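Local structure of UDP-N-Acetylglucosamine 2-Epimerase (1V4V) at residues Val8-Gly13 / Tyr94-Gly99; Ile116-Val121 / Val145-Asp150; Val296-Asn301 / Gly312-Ala317; Thr202-Arg207 / Val234-Leu239; Gly124-Asn129 / Ala159-Glu164. The protein probably interconverts UDP-N-acetylglucosamine and UDP-N-acetylmannosamine by inverting the configuration at C2 of the sugar. One frame throughout, in Å; residues are numbered along the deposited sequence.

Contact 1: Val8-Gly13 / Tyr94-Gly99; sequences VVLAFG and YVLVHG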
# COMPACT_ATOMS: atom_id res chain seq x y z
N VAL A 8 19.19 -10.21 5.80
CA VAL A 8 18.45 -9.00 5.47
C VAL A 8 18.73 -8.63 4.02
O VAL A 8 19.85 -8.28 3.67
CB VAL A 8 18.87 -7.82 6.38
CG1 VAL A 8 18.07 -6.57 6.04
CG2 VAL A 8 18.66 -8.20 7.83
N VAL A 9 17.70 -8.72 3.19
CA VAL A 9 17.86 -8.42 1.78
C VAL A 9 17.49 -6.98 1.45
O VAL A 9 16.40 -6.52 1.78
CB VAL A 9 17.00 -9.37 0.90
CG1 VAL A 9 17.16 -9.02 -0.58
CG2 VAL A 9 17.42 -10.82 1.14
N LEU A 10 18.43 -6.26 0.83
CA LEU A 10 18.17 -4.89 0.40
C LEU A 10 17.88 -5.01 -1.08
O LEU A 10 18.72 -5.47 -1.85
CB LEU A 10 19.40 -4.00 0.62
CG LEU A 10 19.79 -3.71 2.07
CD1 LEU A 10 20.44 -4.95 2.68
CD2 LEU A 10 20.76 -2.54 2.10
N ALA A 11 16.68 -4.61 -1.48
CA ALA A 11 16.27 -4.69 -2.87
C ALA A 11 16.08 -3.31 -3.48
O ALA A 11 15.29 -2.51 -2.99
CB ALA A 11 14.98 -5.48 -2.98
N PHE A 12 16.82 -3.03 -4.55
CA PHE A 12 16.74 -1.74 -5.24
C PHE A 12 17.22 -1.91 -6.68
O PHE A 12 17.87 -2.90 -7.01
CB PHE A 12 17.58 -0.70 -4.49
CG PHE A 12 18.98 -1.14 -4.20
CD1 PHE A 12 19.97 -1.04 -5.17
CD2 PHE A 12 19.31 -1.68 -2.96
CE1 PHE A 12 21.27 -1.47 -4.90
CE2 PHE A 12 20.61 -2.11 -2.68
CZ PHE A 12 21.59 -2.00 -3.65
N GLY A 13 16.91 -0.94 -7.54
CA GLY A 13 17.30 -1.07 -8.93
C GLY A 13 17.85 0.15 -9.66
O GLY A 13 18.03 0.10 -10.87
N TYR A 94 14.22 -10.58 6.54
CA TYR A 94 13.76 -9.20 6.55
C TYR A 94 14.10 -8.59 5.20
O TYR A 94 15.11 -8.95 4.59
CB TYR A 94 14.45 -8.41 7.68
CG TYR A 94 13.62 -7.27 8.22
CD1 TYR A 94 13.56 -6.04 7.56
CD2 TYR A 94 12.85 -7.44 9.37
CE1 TYR A 94 12.75 -5.01 8.04
CE2 TYR A 94 12.04 -6.43 9.85
CZ TYR A 94 11.99 -5.22 9.18
OH TYR A 94 11.17 -4.23 9.67
N VAL A 95 13.25 -7.69 4.72
CA VAL A 95 13.48 -7.05 3.44
C VAL A 95 13.43 -5.53 3.59
O VAL A 95 12.55 -4.99 4.26
CB VAL A 95 12.42 -7.46 2.40
CG1 VAL A 95 12.71 -6.78 1.06
CG2 VAL A 95 12.42 -8.97 2.23
N LEU A 96 14.39 -4.85 2.98
CA LEU A 96 14.43 -3.40 3.03
C LEU A 96 14.26 -2.86 1.61
O LEU A 96 14.90 -3.33 0.68
CB LEU A 96 15.76 -2.90 3.61
CG LEU A 96 16.05 -3.19 5.08
CD1 LEU A 96 17.42 -2.63 5.45
CD2 LEU A 96 14.99 -2.55 5.96
N VAL A 97 13.35 -1.90 1.45
CA VAL A 97 13.16 -1.29 0.15
C VAL A 97 13.28 0.21 0.35
O VAL A 97 13.23 0.71 1.47
CB VAL A 97 11.77 -1.64 -0.48
CG1 VAL A 97 11.72 -3.13 -0.83
CG2 VAL A 97 10.64 -1.27 0.46
N HIS A 98 13.45 0.92 -0.76
CA HIS A 98 13.62 2.36 -0.72
C HIS A 98 12.94 2.98 -1.93
O HIS A 98 12.94 2.40 -3.02
CB HIS A 98 15.11 2.71 -0.77
CG HIS A 98 15.39 4.18 -0.82
ND1 HIS A 98 15.69 4.92 0.31
CD2 HIS A 98 15.37 5.06 -1.85
CE1 HIS A 98 15.84 6.18 -0.03
NE2 HIS A 98 15.65 6.30 -1.33
N GLY A 99 12.36 4.15 -1.76
CA GLY A 99 11.76 4.79 -2.91
C GLY A 99 10.28 4.56 -3.12
O GLY A 99 9.61 3.86 -2.36
O HOH W 1 13.90 -0.37 -3.15
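V8 and L96 meet at the close-packed end of this strand pair. V8 CG1 lies 4.0 Å from L96 CD1, the two branched chains meeting at an angle. V8 CG1 is turned there by a chi1 of -179°, opposite the backbone N. L10 CG rests on the same L96 methyl. V9 and V95 point to the other face of the sheet, where V95 CG1 comes near V9 O. Between these two layers the backbones are joined by three bonds. V9 N donates to Y94 O at 3.0 Å, L96 N to V9 O at 2.9 Å, and A11 N to L96 O at 3.1 Å. The last bond is almost straight, at 173°. The strands are parallel neighbours in the middle of the N-terminal Rossmann-like sheet of a GT-B fold. Helix 15-29 covers L96, and helix 102-113 covers V95 and A11. Beyond A11 the strands part, though A11 and H98 are nonetheless buried. A11 O and H98 N are 4.5 Å apart, and water 1 fills the missing rung. It donates to A11 O at 2.6 Å and accepts from H98 N at 2.8 Å.

Contact 2: Ile116-Val121 / Val145-Asp150; sequences IPVGHV and VLTDLD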
# COMPACT_ATOMS: atom_id res chain seq x y z
N ILE A 116 7.51 -12.35 4.74
CA ILE A 116 8.76 -11.73 5.17
C ILE A 116 8.53 -10.27 5.54
O ILE A 116 8.00 -9.49 4.75
CB ILE A 116 9.82 -11.79 4.04
CG1 ILE A 116 9.95 -13.23 3.53
CG2 ILE A 116 11.17 -11.28 4.56
CD1 ILE A 116 10.69 -13.36 2.22
N PRO A 117 8.93 -9.87 6.77
CA PRO A 117 8.75 -8.49 7.23
C PRO A 117 9.47 -7.54 6.28
O PRO A 117 10.53 -7.86 5.76
CB PRO A 117 9.40 -8.48 8.61
CG PRO A 117 9.31 -9.91 9.05
CD PRO A 117 9.59 -10.69 7.80
N VAL A 118 8.89 -6.36 6.08
CA VAL A 118 9.46 -5.36 5.18
C VAL A 118 9.72 -4.03 5.88
O VAL A 118 8.90 -3.57 6.68
CB VAL A 118 8.50 -5.09 3.99
CG1 VAL A 118 9.03 -3.93 3.14
CG2 VAL A 118 8.36 -6.33 3.15
N GLY A 119 10.85 -3.43 5.56
CA GLY A 119 11.20 -2.13 6.12
C GLY A 119 11.30 -1.16 4.97
O GLY A 119 11.82 -1.51 3.91
N HIS A 120 10.80 0.06 5.15
CA HIS A 120 10.84 1.07 4.09
C HIS A 120 11.74 2.24 4.48
O HIS A 120 11.41 3.00 5.39
CB HIS A 120 9.42 1.57 3.81
CG HIS A 120 9.27 2.31 2.53
ND1 HIS A 120 8.10 2.94 2.16
CD2 HIS A 120 10.14 2.51 1.50
CE1 HIS A 120 8.25 3.48 0.97
NE2 HIS A 120 9.48 3.23 0.54
N VAL A 121 12.86 2.37 3.78
CA VAL A 121 13.82 3.44 4.05
C VAL A 121 13.40 4.76 3.39
O VAL A 121 12.90 4.78 2.26
CB VAL A 121 15.23 3.03 3.55
CG1 VAL A 121 16.26 4.12 3.86
CG2 VAL A 121 15.65 1.71 4.21
N VAL A 145 1.50 0.37 3.64
CA VAL A 145 0.44 -0.42 4.25
C VAL A 145 1.08 -1.72 4.74
O VAL A 145 0.77 -2.22 5.82
CB VAL A 145 -0.66 -0.78 3.23
CG1 VAL A 145 -1.50 -1.94 3.75
CG2 VAL A 145 -1.54 0.42 2.96
N LEU A 146 2.01 -2.24 3.94
CA LEU A 146 2.68 -3.51 4.21
C LEU A 146 3.94 -3.47 5.08
O LEU A 146 4.43 -4.52 5.50
CB LEU A 146 3.07 -4.17 2.89
CG LEU A 146 1.98 -4.26 1.82
CD1 LEU A 146 2.57 -4.93 0.59
CD2 LEU A 146 0.78 -5.05 2.37
N THR A 147 4.45 -2.29 5.36
CA THR A 147 5.69 -2.19 6.13
C THR A 147 5.64 -2.47 7.62
O THR A 147 4.73 -2.02 8.34
CB THR A 147 6.32 -0.81 5.93
OG1 THR A 147 5.42 0.20 6.40
CG2 THR A 147 6.60 -0.57 4.46
N ASP A 148 6.63 -3.23 8.08
CA ASP A 148 6.77 -3.59 9.48
C ASP A 148 7.41 -2.41 10.21
O ASP A 148 7.03 -2.07 11.33
CB ASP A 148 7.65 -4.82 9.63
CG ASP A 148 7.99 -5.14 11.07
OD1 ASP A 148 7.05 -5.41 11.86
OD2 ASP A 148 9.19 -5.11 11.41
N LEU A 149 8.40 -1.80 9.57
CA LEU A 149 9.10 -0.66 10.15
C LEU A 149 9.35 0.40 9.09
O LEU A 149 9.92 0.12 8.04
CB LEU A 149 10.43 -1.12 10.76
CG LEU A 149 11.26 -0.09 11.54
CD1 LEU A 149 10.39 0.63 12.56
CD2 LEU A 149 12.43 -0.79 12.22
N ASP A 150 8.90 1.62 9.37
CA ASP A 150 9.10 2.75 8.47
C ASP A 150 10.21 3.61 9.03
O ASP A 150 10.17 3.98 10.21
CB ASP A 150 7.83 3.59 8.35
CG ASP A 150 6.85 3.03 7.35
OD1 ASP A 150 5.64 3.06 7.63
OD2 ASP A 150 7.29 2.59 6.27
O HOH W 2 5.95 -6.27 6.73
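The contact of V118-H120 with T147-D150 is a parallel strand pairing. It closes a beta-alpha-beta unit in the N-terminal Rossmann-like domain. Helix 136-146 leads from strand 118-121 to strand 149-152, and the pairing begins where the chain leaves that helix. V118 O is the anchor at this point. D148 N donates to V118 O at 2.7 Å. L149 N adds a weak bond to the same oxygen. One residue further, H120 N donates to L149 O at 3.0 Å. G119 CA also makes a CA-H...O contact with L149 O, at 3.2 Å.

The side chains of H120, T147 and D150 gather beside the backbone bonds. The CB of H120 carries this contact: T147 CG2 lies 3.6 Å from H120 CB, and D150 OD2 is 3.4 Å from the same carbon, at the edge of the imidazole. In T147 a chi1 of 61° tucks OG1 between N and C. This leaves CG2 for H120, while OG1 bonds to D144 O. H120 reaches away from the strand pair, with ND1 bonded to D144 and NE2 to G99 O. D148 is turned toward P117, CB to CB. Its OD2 takes the hydroxyl of Y94 and a salt bridge from R364. Helix 102-113 packs on V118 and L146, and L146 also touches A138 of the second subunit. At the helix end water 2 closes the gap, accepting from V118 N at 3.0 Å and donating to L146 O at 2.6 Å.

Contact 3: Val296-Asn301 / Gly312-Ala317; sequences VVVLRN and GILKLA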
# COMPACT_ATOMS: atom_id res chain seq x y z
N VAL A 296 29.24 26.47 2.62
CA VAL A 296 28.78 26.65 1.25
C VAL A 296 28.25 28.05 0.97
O VAL A 296 27.45 28.59 1.74
CB VAL A 296 27.62 25.67 0.91
CG1 VAL A 296 27.17 25.87 -0.54
CG2 VAL A 296 28.06 24.24 1.16
N VAL A 297 28.70 28.64 -0.14
CA VAL A 297 28.21 29.94 -0.56
C VAL A 297 27.40 29.67 -1.83
O VAL A 297 27.89 29.04 -2.77
CB VAL A 297 29.35 30.94 -0.85
CG1 VAL A 297 28.78 32.20 -1.50
CG2 VAL A 297 30.05 31.30 0.43
N VAL A 298 26.15 30.12 -1.83
CA VAL A 298 25.25 29.90 -2.95
C VAL A 298 25.10 31.11 -3.85
O VAL A 298 24.75 32.19 -3.39
CB VAL A 298 23.85 29.47 -2.44
CG1 VAL A 298 22.90 29.23 -3.63
CG2 VAL A 298 23.97 28.21 -1.59
N LEU A 299 25.38 30.92 -5.13
CA LEU A 299 25.29 32.00 -6.10
C LEU A 299 23.87 32.14 -6.64
O LEU A 299 23.60 31.90 -7.81
CB LEU A 299 26.29 31.77 -7.24
CG LEU A 299 27.67 32.42 -7.09
CD1 LEU A 299 28.12 32.43 -5.64
CD2 LEU A 299 28.66 31.68 -7.97
N ARG A 300 22.97 32.52 -5.74
CA ARG A 300 21.56 32.73 -6.05
C ARG A 300 21.03 33.82 -5.13
O ARG A 300 21.64 34.12 -4.10
CB ARG A 300 20.75 31.44 -5.83
CG ARG A 300 21.14 30.29 -6.74
CD ARG A 300 20.04 29.24 -6.78
NE ARG A 300 18.86 29.75 -7.47
CZ ARG A 300 17.65 29.21 -7.40
NH1 ARG A 300 17.44 28.12 -6.67
NH2 ARG A 300 16.64 29.75 -8.08
N ASN A 301 19.91 34.42 -5.50
CA ASN A 301 19.32 35.47 -4.69
C ASN A 301 18.41 34.89 -3.61
O ASN A 301 18.14 35.53 -2.60
CB ASN A 301 18.54 36.45 -5.57
CG ASN A 301 19.44 37.18 -6.55
OD1 ASN A 301 20.42 37.81 -6.15
ND2 ASN A 301 19.10 37.12 -7.83
N GLY A 312 22.09 27.63 9.04
CA GLY A 312 23.37 28.33 8.99
C GLY A 312 24.48 27.52 8.35
O GLY A 312 25.66 27.70 8.67
N ILE A 313 24.11 26.64 7.42
CA ILE A 313 25.08 25.79 6.74
C ILE A 313 25.49 26.39 5.40
O ILE A 313 26.43 25.92 4.75
CB ILE A 313 24.52 24.37 6.51
CG1 ILE A 313 23.19 24.45 5.75
CG2 ILE A 313 24.30 23.67 7.85
CD1 ILE A 313 22.57 23.09 5.44
N LEU A 314 24.78 27.43 4.98
CA LEU A 314 25.08 28.08 3.70
C LEU A 314 24.86 29.57 3.81
O LEU A 314 24.17 30.06 4.71
CB LEU A 314 24.18 27.51 2.59
CG LEU A 314 22.67 27.79 2.67
CD1 LEU A 314 22.38 29.21 2.18
CD2 LEU A 314 21.92 26.79 1.82
N LYS A 315 25.46 30.31 2.88
CA LYS A 315 25.33 31.75 2.84
C LYS A 315 24.96 32.12 1.41
O LYS A 315 25.51 31.57 0.46
CB LYS A 315 26.66 32.41 3.23
CG LYS A 315 26.58 33.92 3.44
CD LYS A 315 27.91 34.47 3.94
CE LYS A 315 27.75 35.87 4.51
NZ LYS A 315 27.16 36.82 3.52
N LEU A 316 24.01 33.04 1.25
CA LEU A 316 23.61 33.47 -0.08
C LEU A 316 24.52 34.59 -0.54
O LEU A 316 24.84 35.50 0.24
CB LEU A 316 22.16 33.95 -0.09
CG LEU A 316 21.06 32.90 0.01
CD1 LEU A 316 19.71 33.59 0.13
CD2 LEU A 316 21.08 32.01 -1.24
N ALA A 317 24.95 34.53 -1.79
CA ALA A 317 25.83 35.56 -2.32
C ALA A 317 25.13 36.39 -3.39
O ALA A 317 25.66 37.41 -3.83
CB ALA A 317 27.09 34.92 -2.90
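L316 is laid against V298 by a chi1 of -74°, which sets CG beside its own backbone N, and by a nearly straight chi2 of 174°. L314 has a chi1 of 67°, with CG held between N and C, and this brings CD1 near V298 CG2. V298 thus touches two leucines on one face of the neighbouring strand. The two strands are parallel and belong to a beta-alpha-beta unit of the C-terminal Rossmann-like domain. Helix 306-311 connects them and ends in a Schellman motif at G312. Strand 314-316 is the outermost strand of its sheet within this chain.

Three backbone bonds join the two segments. K315 N donates to V296 O at 2.9 Å. V298 N donates to K315 O at 2.8 Å, and A317 N to V298 O at 2.8 Å. V298 O also takes a weak bond from R300 N, because the chain makes an inverse gamma turn centred on L299. That oxygen is therefore held from both segments at the point where the pairing stops, by A317 N across the contact and weakly by R300 N on its own side. A317 CB fills the angle there, 3.8 Å from L299 CD1.

The two faces are covered by different helices. Helix 283-291 packs on V296 and L314, and helix 321-332 on V297, K315 and A317. R300 leaves the contact to form a salt bridge with E209. The end of L316 fits under the turning chain. Its CD2 lies 3.9 Å from V298 CB and 3.6 Å from R300 O, while its CD1 is 3.7 Å from N301 O.

Contact 4: Thr202-Arg207 / Val234-Leu239; sequences TVTMHR and VYPVHL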
# COMPACT_ATOMS: atom_id res chain seq x y z
N THR A 202 36.21 24.63 -3.78
CA THR A 202 35.57 23.92 -4.89
C THR A 202 34.51 24.83 -5.49
O THR A 202 33.74 25.47 -4.76
CB THR A 202 34.91 22.61 -4.43
OG1 THR A 202 35.92 21.70 -3.96
CG2 THR A 202 34.16 21.95 -5.59
N VAL A 203 34.50 24.91 -6.81
CA VAL A 203 33.53 25.74 -7.51
C VAL A 203 32.68 24.91 -8.46
O VAL A 203 33.20 24.02 -9.15
CB VAL A 203 34.22 26.85 -8.34
CG1 VAL A 203 33.19 27.61 -9.15
CG2 VAL A 203 34.97 27.81 -7.42
N THR A 204 31.39 25.22 -8.48
CA THR A 204 30.43 24.53 -9.34
C THR A 204 29.31 25.49 -9.79
O THR A 204 28.64 26.13 -8.97
CB THR A 204 29.81 23.31 -8.60
OG1 THR A 204 30.45 22.11 -9.05
CG2 THR A 204 28.31 23.21 -8.84
N MSE A 205 29.15 25.65 -11.10
CA MSE A 205 28.09 26.51 -11.65
C MSE A 205 27.45 25.80 -12.83
O MSE A 205 28.12 25.51 -13.83
CB MSE A 205 28.73 27.83 -12.13
CG MSE A 205 29.20 28.78 -11.00
SE MSE A 205 29.44 30.59 -11.61
CE MSE A 205 31.05 30.30 -12.57
N HIS A 206 26.16 25.49 -12.72
CA HIS A 206 25.46 24.80 -13.81
C HIS A 206 23.94 24.94 -13.81
O HIS A 206 23.26 24.26 -14.58
CB HIS A 206 25.80 23.31 -13.82
CG HIS A 206 25.27 22.56 -12.64
ND1 HIS A 206 24.25 21.64 -12.74
CD2 HIS A 206 25.61 22.60 -11.33
CE1 HIS A 206 23.99 21.14 -11.54
NE2 HIS A 206 24.81 21.71 -10.67
N ARG A 207 23.40 25.81 -12.95
CA ARG A 207 21.96 26.01 -12.92
C ARG A 207 21.60 26.64 -14.26
O ARG A 207 22.10 27.71 -14.61
CB ARG A 207 21.58 26.95 -11.77
CG ARG A 207 20.09 27.05 -11.52
CD ARG A 207 19.78 27.90 -10.30
NE ARG A 207 18.34 27.93 -10.01
CZ ARG A 207 17.62 26.87 -9.68
NH1 ARG A 207 18.19 25.67 -9.59
NH2 ARG A 207 16.32 26.99 -9.44
N VAL A 234 39.15 24.94 -7.59
CA VAL A 234 38.92 23.78 -8.46
C VAL A 234 37.49 23.77 -8.95
O VAL A 234 36.54 23.68 -8.15
CB VAL A 234 39.25 22.48 -7.72
CG1 VAL A 234 39.15 21.30 -8.68
CG2 VAL A 234 40.66 22.57 -7.14
N TYR A 235 37.34 23.83 -10.27
CA TYR A 235 36.04 23.90 -10.91
C TYR A 235 35.77 22.83 -11.98
O TYR A 235 36.26 22.94 -13.10
CB TYR A 235 35.93 25.31 -11.52
CG TYR A 235 34.66 25.68 -12.25
CD1 TYR A 235 33.53 24.87 -12.22
CD2 TYR A 235 34.57 26.90 -12.93
CE1 TYR A 235 32.34 25.25 -12.86
CE2 TYR A 235 33.40 27.29 -13.57
CZ TYR A 235 32.29 26.47 -13.54
OH TYR A 235 31.14 26.88 -14.15
N PRO A 236 35.01 21.78 -11.63
CA PRO A 236 34.69 20.73 -12.61
C PRO A 236 33.57 21.34 -13.45
O PRO A 236 32.43 21.43 -13.00
CB PRO A 236 34.19 19.58 -11.74
CG PRO A 236 34.82 19.85 -10.38
CD PRO A 236 34.67 21.35 -10.27
N VAL A 237 33.90 21.78 -14.66
CA VAL A 237 32.92 22.42 -15.53
C VAL A 237 32.04 21.45 -16.32
O VAL A 237 32.55 20.53 -16.95
CB VAL A 237 33.61 23.37 -16.53
CG1 VAL A 237 32.58 24.22 -17.26
CG2 VAL A 237 34.62 24.24 -15.80
N HIS A 238 30.73 21.67 -16.29
CA HIS A 238 29.83 20.80 -17.04
C HIS A 238 30.15 20.83 -18.54
O HIS A 238 30.67 21.82 -19.05
CB HIS A 238 28.37 21.19 -16.79
CG HIS A 238 27.80 20.62 -15.53
ND1 HIS A 238 28.19 21.06 -14.28
CD2 HIS A 238 26.92 19.62 -15.33
CE1 HIS A 238 27.57 20.34 -13.36
NE2 HIS A 238 26.80 19.46 -13.96
N LEU A 239 29.84 19.73 -19.22
CA LEU A 239 30.12 19.59 -20.65
C LEU A 239 29.34 20.50 -21.60
O LEU A 239 29.80 20.77 -22.71
CB LEU A 239 29.91 18.14 -21.07
CG LEU A 239 30.89 17.13 -20.46
CD1 LEU A 239 30.47 15.72 -20.83
CD2 LEU A 239 32.30 17.42 -20.94
O HOH W 3 29.85 22.88 -12.44
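V203 N gives the one regular strand bond of this contact, to V234 O at 2.7 Å and nearly straight. V203 O lacks the matching partner, because the next position across is P236, which has no N-H. It is met instead by P236 CD at 3.2 Å, by a CA-H contact from Y235, and by a weak bond from its neighbour T204 OG1. The strands then separate. With helix 214-227 between them, parallel strands 200-203 and 232-236 form a beta-alpha-beta unit of the C-terminal Rossmann-like domain. Y235 fills the opening. With CG opposite the backbone N (chi1 -179°), its ring passes between V203 CG1 on one face and V237 CG2 on the other. Its hydroxyl donates a weak bond to the carbonyl of M205, a selenomethionine, at 3.3 Å. With an alanine in place of Y235, V203 and V237 would probably lose the ring between them and M205 O its hydroxyl donor. Water 3 links three more polar atoms. It donates to P236 O at 3.0 Å and accepts weakly from M205 N. It also bonds H238 ND1 at 3.1 Å, lying in the plane of that ring. Further on, H206 and H238 form an offset stack, centroids 4.2 Å apart and planes at 10°, with H206 CB over the H238 face. H206 N is satisfied by D281 OD2, and T202 OG1 by S275.

Contact 5: Gly124-Asn129 / Ala159-Glu164; sequences GLRSGN and ANLLKE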
# COMPACT_ATOMS: atom_id res chain seq x y z
N GLY A 124 7.54 8.16 4.23
CA GLY A 124 6.73 9.23 4.80
C GLY A 124 6.48 10.47 3.97
O GLY A 124 5.58 11.25 4.30
N LEU A 125 7.26 10.69 2.92
CA LEU A 125 7.06 11.87 2.09
C LEU A 125 5.77 11.71 1.29
O LEU A 125 5.53 10.66 0.69
CB LEU A 125 8.26 12.07 1.16
CG LEU A 125 9.60 12.17 1.89
CD1 LEU A 125 10.71 12.50 0.89
CD2 LEU A 125 9.53 13.25 2.96
N ARG A 126 4.93 12.74 1.30
CA ARG A 126 3.66 12.69 0.60
C ARG A 126 3.32 13.96 -0.18
O ARG A 126 3.77 15.06 0.16
CB ARG A 126 2.53 12.43 1.60
CG ARG A 126 2.61 11.10 2.33
CD ARG A 126 2.21 9.94 1.42
NE ARG A 126 2.18 8.67 2.15
CZ ARG A 126 3.23 7.88 2.32
NH1 ARG A 126 4.41 8.21 1.83
NH2 ARG A 126 3.10 6.74 3.00
N SER A 127 2.52 13.80 -1.23
CA SER A 127 2.08 14.91 -2.05
C SER A 127 0.63 15.18 -1.70
O SER A 127 0.12 16.28 -1.90
CB SER A 127 2.17 14.56 -3.53
OG SER A 127 1.17 13.62 -3.89
N GLY A 128 -0.03 14.16 -1.17
CA GLY A 128 -1.43 14.28 -0.80
C GLY A 128 -2.33 14.19 -2.02
O GLY A 128 -3.53 14.47 -1.93
N ASN A 129 -1.76 13.80 -3.15
CA ASN A 129 -2.54 13.69 -4.38
C ASN A 129 -2.19 12.42 -5.16
O ASN A 129 -1.08 12.30 -5.67
CB ASN A 129 -2.27 14.91 -5.27
CG ASN A 129 -3.23 15.01 -6.44
OD1 ASN A 129 -3.70 14.00 -6.97
ND2 ASN A 129 -3.51 16.24 -6.87
N ALA A 159 4.80 12.26 10.84
CA ALA A 159 3.45 12.79 11.01
C ALA A 159 2.55 12.31 9.88
O ALA A 159 1.37 12.04 10.10
CB ALA A 159 3.48 14.31 11.06
N ASN A 160 3.09 12.21 8.67
CA ASN A 160 2.31 11.74 7.53
C ASN A 160 1.93 10.27 7.71
O ASN A 160 0.79 9.87 7.47
CB ASN A 160 3.09 11.88 6.22
CG ASN A 160 3.25 13.32 5.78
OD1 ASN A 160 2.43 14.18 6.12
ND2 ASN A 160 4.29 13.60 5.01
N LEU A 161 2.90 9.47 8.16
CA LEU A 161 2.67 8.04 8.37
C LEU A 161 1.60 7.77 9.42
O LEU A 161 0.76 6.90 9.23
CB LEU A 161 3.99 7.36 8.75
CG LEU A 161 5.00 7.34 7.60
CD1 LEU A 161 6.38 6.93 8.11
CD2 LEU A 161 4.52 6.38 6.52
N LEU A 162 1.64 8.52 10.51
CA LEU A 162 0.66 8.36 11.58
C LEU A 162 -0.72 8.67 11.02
O LEU A 162 -1.70 8.01 11.35
CB LEU A 162 0.97 9.31 12.74
CG LEU A 162 2.25 9.00 13.54
CD1 LEU A 162 2.57 10.15 14.48
CD2 LEU A 162 2.05 7.71 14.32
N LYS A 163 -0.78 9.67 10.15
CA LYS A 163 -2.02 10.10 9.53
C LYS A 163 -2.61 9.02 8.63
O LYS A 163 -3.78 9.08 8.26
CB LYS A 163 -1.75 11.38 8.72
CG LYS A 163 -2.96 11.94 7.99
CD LYS A 163 -2.57 13.17 7.17
CE LYS A 163 -1.50 12.84 6.15
NZ LYS A 163 -1.07 14.02 5.35
N GLU A 164 -1.80 8.01 8.29
CA GLU A 164 -2.26 6.92 7.44
C GLU A 164 -2.53 5.64 8.22
O GLU A 164 -2.66 4.56 7.64
CB GLU A 164 -1.23 6.65 6.32
CG GLU A 164 -1.13 7.78 5.32
CD GLU A 164 -0.12 7.50 4.21
OE1 GLU A 164 0.00 8.36 3.31
OE2 GLU A 164 0.54 6.44 4.23
O HOH W 4 6.10 15.12 2.68
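R126 NH2 is gripped by two carboxylates. It donates to E164 OE2 at 2.9 Å, on the syn side of the carboxylate, and makes a salt bridge with D144. R126 NE bonds E164 OE1, so the glutamate takes the guanidinium edge with both oxygens. The two flat groups are twisted by 34°. The modelled NE to OE1 length is very short, and its exact value is doubtful. The third nitrogen, NH1, turns back to L125 O at 2.9 Å, above the carbonyl plane. A chi2 of -75° bends the arginine, laying CG along N160 CB. Replacement by a leucine would probably leave E164 and D144 without their shared cation and weaken the tie between loop and helix. N160 makes the second link. Its ND2 donates to G124 O at 2.8 Å, with the oxygen in the amide plane. Beside it G124 CA packs on L161 CG at 3.8 Å, and a CB on G124 would crowd L161 CD1. Water 4 accepts from R126 N and weakly from N160 ND2. The arrangement pins the loop after strand 118-121 to helix 155-162, at the C-terminal ends of the Rossmann-like strands, which in GT-B folds generally face the interdomain cleft.

Overall arrangement
Contacts 1, 2 and 5 belong to the N-terminal domain, contacts 3 and 4 to the C-terminal one. Contacts 1 and 2 share a sheet and touch where V95 O meets G119 N. Contact 5 leans on contact 2 through L161 and D150, and both reach the second subunit. Contacts 3 and 4 lie in the other sheet, centres about 16 Å apart, and meet at L299 with M205 and at R300 with R207. Contacts 1, 2 and 4 are buried; 3 and 5 are partly open. Contacts 1 and 3 are mostly aliphatic strand pairings. Water bridges 1, 2 and 4 where strands start or part; 2 and 4 add histidines. Contact 5 relies on charge and amide bonds.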